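Local structure of glycosyl hydrolase, BNR repeat (Ralstonia eutropha, 3B7F) at residues V238-A243 against R288-V293; P282-Q287 against Q344-D349. The protein is a seven-bladed beta-propeller with BNR repeats, a putative glycosyl hydrolase whose substrate is not established. All blocks are in the same frame, centred on the assembly; numbering follows the deposited sequence.

Overall arrangement
The chain runs through 238-243 at the end of strand 234-239, then 282-287, whose strand opens the next sheet, then directly into 288-293, and later 344-349, which opens the sheet after that. Interaction 1 closes a loop from 238-243 to 288-293, interaction 2 one from 282-287 to 344-349. Because the segments alternate, the two loops cross. Three successive blades of the propeller are thereby tied together, with the middle blade shared: interaction 1 joins turns toward the surface, interaction 2 inner strands near the centre. The contacts also meet directly, through a probable, unusually short bond of His-240 NE2 with His-286 O and a probable backbone bond from His-286 N to Thr-292 O.

Interaction 1. Residues V238-A243 against R288-V293; sequences VQHPAA and RDPRTV. With EDO (1,2-ethanediol), chain H.
His-240 meets Pro-290 face-on in a CH-pi contact. Pro-290 CA sits 3.4 Å from the centroid of the imidazole of His-240, only 14° off the ring normal. With CG anti to the backbone N (chi1 -160°), the His-240 ring reaches across to the other turn, while CD of its own neighbour Pro-241 lies over the opposite face, so the imidazole is held between two prolines.

Van der Waals contacts extend this patch. Ala-243 CB makes an apolar contact with Pro-290 CB at 3.9 Å, and Ala-242 CB rests 3.8 Å from the backbone O of Arg-288.

Polar bonds also order each side within itself. His-240 ND1 accepts a weak bond from Ala-243 N (3.3 Å), and NE2 has its probable polar partner in the backbone O of His-286, an unusually close approach. Asp-289 organises the other side: its OD1 takes the N-H of Arg-291 at 3.1 Å in an Asx turn, while OD2 receives Thr-292 OG1 at 2.7 Å, each donor arriving well above the carboxylate plane. Pro-290 follows Asp-289 in a type I turn running to Thr-292. An ethanediol molecule, probably from the crystallisation liquor, spans Asp-289 OD2 and Thr-292 OG1, its O1 lying 2.8 Å from that OD2. Arg-288 points its guanidinium elsewhere, to the backbone O atoms of Ala-350 and His-351.

Both segments link the first and second strands of a propeller blade: 238-243 leads from strand 234-239 toward strand 246-251, while the loop 288-293 leads from strand 282-285 into strand 293-297. Val-238, His-240 and Val-293 all pack on Val-285 of strand 282-285, and Tyr-248 OH of strand 246-251 bonds Pro-290 O.

Interaction 2. Residues P282-Q287 against Q344-D349; sequences PIVVHQ and QAMTAD
This is an apolar contact between the first strands of two adjacent blades of the seven-bladed beta-propeller, buried, its centre about 8 Å from the centre of the protein. Strands 282-285 and 346-348 run parallel, their axes 5° apart and 6.7 Å at closest approach, yet no hydrogen bond joins them directly: each pairs within its own four-stranded sheet, Val-284 with Trp-294 and Thr-347 with Tyr-357. Side chains make the contact instead.

Met-346, present as selenomethionine, bends at its last torsion (chi3 -62°) and crosses Pro-282 at about a right angle, laying its methyl CE tightly on the proline ring, 3.5 Å from Pro-282 CG. Val-284 fills the next position with both branches. Its CG2 leans on Met-346 CB at 3.7 Å, while CG1, anti to the backbone N (chi1 168°), presses closely against Ala-348 CB at 3.4 Å.

The far faces belong to other neighbours: Ile-283 and Val-285 turn to strands 234-239 and 293-297, and Thr-347 packs on strand 385-391, where its OG1 bonds Ser-390 N. Asp-349 sends its carboxylate away to Arg-42 and Tyr-357.

Beyond Ala-348 a water replaces the apolar contact: it accepts from Gln-287 N and gives a weak bond to Val-285 O. Its bond to Asp-349 O, 2.8 Å long, carries the link across to 344-349.

Interaction 1. Residues V238-A243 against R288-V293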
loop_
_atom_site.group_PDB
_atom_site.type_symbol
_atom_site.label_atom_id
_atom_site.label_comp_id
_atom_site.label_asym_id
_atom_site.label_seq_id
_atom_site.Cartn_x
_atom_site.Cartn_y
_atom_site.Cartn_z
ATOM N N VAL A 238 4.755 0.398 6.142
ATOM C CA VAL A 238 4.191 -0.804 6.782
ATOM C C VAL A 238 4.638 -0.869 8.267
ATOM O O VAL A 238 5.705 -0.394 8.626
ATOM C CB VAL A 238 4.569 -2.131 6.019
ATOM C CG1 VAL A 238 3.963 -2.163 4.591
ATOM C CG2 VAL A 238 6.060 -2.306 5.909
ATOM N N GLN A 239 3.771 -1.386 9.126
ATOM C CA GLN A 239 4.055 -1.609 10.531
ATOM C C GLN A 239 4.031 -3.110 10.660
ATOM O O GLN A 239 3.056 -3.735 10.234
ATOM C CB GLN A 239 2.975 -0.975 11.403
ATOM C CG GLN A 239 3.148 -1.218 12.920
ATOM C CD GLN A 239 2.117 -0.494 13.751
ATOM O OE1 GLN A 239 0.995 -0.263 13.296
ATOM N NE2 GLN A 239 2.484 -0.156 14.991
ATOM N N HIS A 240 5.067 -3.702 11.253
ATOM C CA HIS A 240 5.145 -5.156 11.315
ATOM C C HIS A 240 4.130 -5.724 12.316
ATOM O O HIS A 240 4.048 -5.231 13.410
ATOM C CB HIS A 240 6.546 -5.641 11.655
ATOM C CG HIS A 240 6.756 -7.060 11.261
ATOM N ND1 HIS A 240 6.503 -8.123 12.102
ATOM C CD2 HIS A 240 7.070 -7.594 10.064
ATOM C CE1 HIS A 240 6.708 -9.252 11.448
ATOM N NE2 HIS A 240 7.054 -8.956 10.211
ATOM N N PRO A 241 3.336 -6.743 11.928
ATOM C CA PRO A 241 2.315 -7.231 12.858
ATOM C C PRO A 241 2.863 -8.021 14.052
ATOM O O PRO A 241 2.243 -8.023 15.117
ATOM C CB PRO A 241 1.424 -8.098 11.960
ATOM C CG PRO A 241 2.281 -8.518 10.883
ATOM C CD PRO A 241 3.312 -7.492 10.663
ATOM N N ALA A 242 3.995 -8.693 13.849
ATOM C CA ALA A 242 4.691 -9.442 14.898
ATOM C C ALA A 242 5.538 -8.552 15.849
ATOM O O ALA A 242 5.662 -8.877 17.014
ATOM C CB ALA A 242 5.576 -10.523 14.254
ATOM N N ALA A 243 6.111 -7.462 15.338
ATOM C CA ALA A 243 6.927 -6.508 16.091
ATOM C C ALA A 243 6.454 -5.101 15.709
ATOM O O ALA A 243 7.147 -4.391 14.988
ATOM C CB ALA A 243 8.375 -6.700 15.762
ATOM N N ARG A 288 5.457 -13.088 9.779
ATOM C CA ARG A 288 6.067 -13.596 10.995
ATOM C C ARG A 288 7.477 -13.094 11.342
ATOM O O ARG A 288 7.803 -13.049 12.517
ATOM C CB ARG A 288 6.076 -15.117 10.939
ATOM C CG ARG A 288 4.664 -15.668 10.973
ATOM C CD ARG A 288 4.629 -17.138 10.925
ATOM N NE ARG A 288 5.187 -17.708 9.698
ATOM C CZ ARG A 288 4.568 -17.749 8.518
ATOM N NH1 ARG A 288 3.348 -17.265 8.351
ATOM N NH2 ARG A 288 5.180 -18.323 7.485
ATOM N N ASP A 289 8.260 -12.668 10.352
ATOM C CA ASP A 289 9.651 -12.267 10.514
ATOM C C ASP A 289 9.804 -10.754 10.295
ATOM O O ASP A 289 9.739 -10.295 9.150
ATOM C CB ASP A 289 10.501 -13.036 9.490
ATOM C CG ASP A 289 11.989 -12.789 9.638
ATOM O OD1 ASP A 289 12.405 -12.135 10.608
ATOM O OD2 ASP A 289 12.753 -13.275 8.778
ATOM N N PRO A 290 10.019 -9.963 11.382
ATOM C CA PRO A 290 10.226 -8.526 11.161
ATOM C C PRO A 290 11.521 -8.136 10.450
ATOM O O PRO A 290 11.678 -6.966 10.134
ATOM C CB PRO A 290 10.170 -7.933 12.580
ATOM C CG PRO A 290 10.478 -9.018 13.475
ATOM C CD PRO A 290 10.023 -10.289 12.811
ATOM N N ARG A 291 12.421 -9.096 10.216
ATOM C CA ARG A 291 13.690 -8.864 9.506
ATOM C C ARG A 291 13.585 -9.028 7.984
ATOM O O ARG A 291 14.488 -8.602 7.275
ATOM C CB ARG A 291 14.785 -9.781 10.068
ATOM C CG ARG A 291 15.134 -9.451 11.517
ATOM C CD ARG A 291 16.074 -10.440 12.246
ATOM N NE ARG A 291 17.442 -10.581 11.732
ATOM C CZ ARG A 291 18.448 -9.701 11.878
ATOM N NH1 ARG A 291 18.275 -8.513 12.452
ATOM N NH2 ARG A 291 19.651 -9.993 11.379
ATOM N N THR A 292 12.486 -9.622 7.501
ATOM C CA THR A 292 12.302 -9.913 6.085
ATOM C C THR A 292 11.338 -8.934 5.430
ATOM O O THR A 292 10.198 -8.772 5.873
ATOM C CB THR A 292 11.872 -11.363 5.855
ATOM O OG1 THR A 292 12.909 -12.206 6.343
ATOM C CG2 THR A 292 11.628 -11.649 4.335
ATOM N N VAL A 293 11.835 -8.295 4.375
ATOM C CA VAL A 293 11.142 -7.225 3.655
ATOM C C VAL A 293 11.522 -7.342 2.198
ATOM O O VAL A 293 12.647 -7.753 1.893
ATOM C CB VAL A 293 11.530 -5.820 4.262
ATOM C CG1 VAL A 293 11.227 -4.689 3.329
ATOM C CG2 VAL A 293 10.835 -5.606 5.622
HETATM C C1 EDO H . 12.398 -16.714 7.094
HETATM O O1 EDO H . 11.753 -15.818 8.015
HETATM C C2 EDO H . 12.562 -16.110 5.689
HETATM O O2 EDO H . 13.288 -14.856 5.632
#

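Interaction 2. Residues P282-Q287 against Q344-D349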
loop_
_atom_site.group_PDB
_atom_site.type_symbol
_atom_site.label_atom_id
_atom_site.label_comp_id
_atom_site.label_asym_id
_atom_site.label_seq_id
_atom_site.Cartn_x
_atom_site.Cartn_y
_atom_site.Cartn_z
ATOM N N PRO A 282 6.547 0.136 -3.895
ATOM C CA PRO A 282 6.001 -0.713 -2.804
ATOM C C PRO A 282 7.028 -1.246 -1.771
ATOM O O PRO A 282 8.238 -1.305 -2.045
ATOM C CB PRO A 282 5.474 -1.919 -3.578
ATOM C CG PRO A 282 6.458 -2.063 -4.705
ATOM C CD PRO A 282 6.874 -0.684 -5.086
ATOM N N ILE A 283 6.535 -1.612 -0.594
ATOM C CA ILE A 283 7.336 -2.323 0.411
ATOM C C ILE A 283 6.398 -3.358 1.072
ATOM O O ILE A 283 5.242 -3.060 1.327
ATOM C CB ILE A 283 8.044 -1.372 1.432
ATOM C CG1 ILE A 283 9.155 -2.116 2.188
ATOM C CG2 ILE A 283 7.041 -0.721 2.412
ATOM C CD1 ILE A 283 10.253 -1.210 2.791
ATOM N N VAL A 284 6.895 -4.564 1.330
ATOM C CA VAL A 284 6.094 -5.648 1.917
ATOM C C VAL A 284 6.925 -6.343 2.977
ATOM O O VAL A 284 8.103 -6.552 2.766
ATOM C CB VAL A 284 5.635 -6.684 0.810
ATOM C CG1 VAL A 284 5.060 -7.953 1.440
ATOM C CG2 VAL A 284 4.641 -6.042 -0.133
ATOM N N VAL A 285 6.312 -6.705 4.099
ATOM C CA VAL A 285 7.013 -7.394 5.201
ATOM C C VAL A 285 6.517 -8.824 5.351
ATOM O O VAL A 285 5.378 -9.106 5.066
ATOM C CB VAL A 285 6.834 -6.659 6.543
ATOM C CG1 VAL A 285 7.114 -5.234 6.373
ATOM C CG2 VAL A 285 5.394 -6.847 7.130
ATOM N N HIS A 286 7.403 -9.731 5.743
ATOM C CA HIS A 286 7.055 -11.122 6.021
ATOM C C HIS A 286 6.164 -11.090 7.283
ATOM O O HIS A 286 6.520 -10.476 8.260
ATOM C CB HIS A 286 8.344 -11.908 6.243
ATOM C CG HIS A 286 8.171 -13.384 6.420
ATOM N ND1 HIS A 286 7.538 -13.945 7.506
ATOM C CD2 HIS A 286 8.637 -14.421 5.688
ATOM C CE1 HIS A 286 7.588 -15.261 7.419
ATOM N NE2 HIS A 286 8.270 -15.578 6.335
ATOM N N GLN A 287 4.990 -11.711 7.227
ATOM C CA GLN A 287 4.032 -11.741 8.355
ATOM C C GLN A 287 4.587 -12.083 9.744
ATOM O O GLN A 287 4.204 -11.467 10.728
ATOM C CB GLN A 287 2.918 -12.744 8.069
ATOM C CG GLN A 287 1.726 -12.146 7.383
ATOM C CD GLN A 287 0.893 -11.315 8.318
ATOM O OE1 GLN A 287 0.631 -11.717 9.452
ATOM N NE2 GLN A 287 0.470 -10.151 7.850
ATOM N N GLN A 344 0.874 -0.048 -4.180
ATOM C CA GLN A 344 -0.049 -1.054 -3.673
ATOM C C GLN A 344 -0.006 -2.316 -4.512
ATOM O O GLN A 344 -0.753 -3.256 -4.242
ATOM C CB GLN A 344 -1.476 -0.507 -3.675
ATOM C CG GLN A 344 -1.728 0.665 -2.728
ATOM C CD GLN A 344 -2.880 1.520 -3.204
ATOM O OE1 GLN A 344 -2.822 2.044 -4.314
ATOM N NE2 GLN A 344 -3.939 1.666 -2.371
ATOM N N ALA A 345 0.869 -2.361 -5.505
ATOM C CA ALA A 345 0.936 -3.492 -6.435
ATOM C C ALA A 345 1.855 -4.678 -6.032
ATOM O O ALA A 345 2.102 -5.555 -6.862
ATOM C CB ALA A 345 1.249 -2.970 -7.857
HETATM N N MSE A 346 2.382 -4.702 -4.802
HETATM C CA MSE A 346 3.061 -5.887 -4.243
HETATM C C MSE A 346 2.311 -6.316 -3.006
HETATM O O MSE A 346 1.827 -5.468 -2.272
HETATM C CB MSE A 346 4.495 -5.686 -3.770
HETATM C CG MSE A 346 5.503 -5.613 -4.818
HETATM SE SE MSE A 346 7.248 -6.225 -4.198
HETATM C CE MSE A 346 7.409 -4.893 -2.906
ATOM N N THR A 347 2.255 -7.629 -2.772
ATOM C CA THR A 347 1.625 -8.194 -1.588
ATOM C C THR A 347 2.274 -9.532 -1.287
ATOM O O THR A 347 3.020 -10.087 -2.111
ATOM C CB THR A 347 0.103 -8.374 -1.784
ATOM O OG1 THR A 347 -0.540 -8.649 -0.539
ATOM C CG2 THR A 347 -0.197 -9.492 -2.793
ATOM N N ALA A 348 1.986 -10.033 -0.099
ATOM C CA ALA A 348 2.522 -11.303 0.329
ATOM C C ALA A 348 1.426 -12.060 1.064
ATOM O O ALA A 348 0.506 -11.449 1.587
ATOM C CB ALA A 348 3.802 -11.087 1.205
ATOM N N ASP A 349 1.476 -13.387 1.016
ATOM C CA ASP A 349 0.535 -14.230 1.766
ATOM C C ASP A 349 1.160 -14.585 3.147
ATOM O O ASP A 349 2.254 -14.115 3.462
ATOM C CB ASP A 349 0.090 -15.443 0.941
ATOM C CG ASP A 349 1.198 -16.444 0.670
ATOM O OD1 ASP A 349 2.015 -16.730 1.568
ATOM O OD2 ASP A 349 1.225 -16.974 -0.467
HETATM O O HOH W 1 3.916 -12.145 4.673
#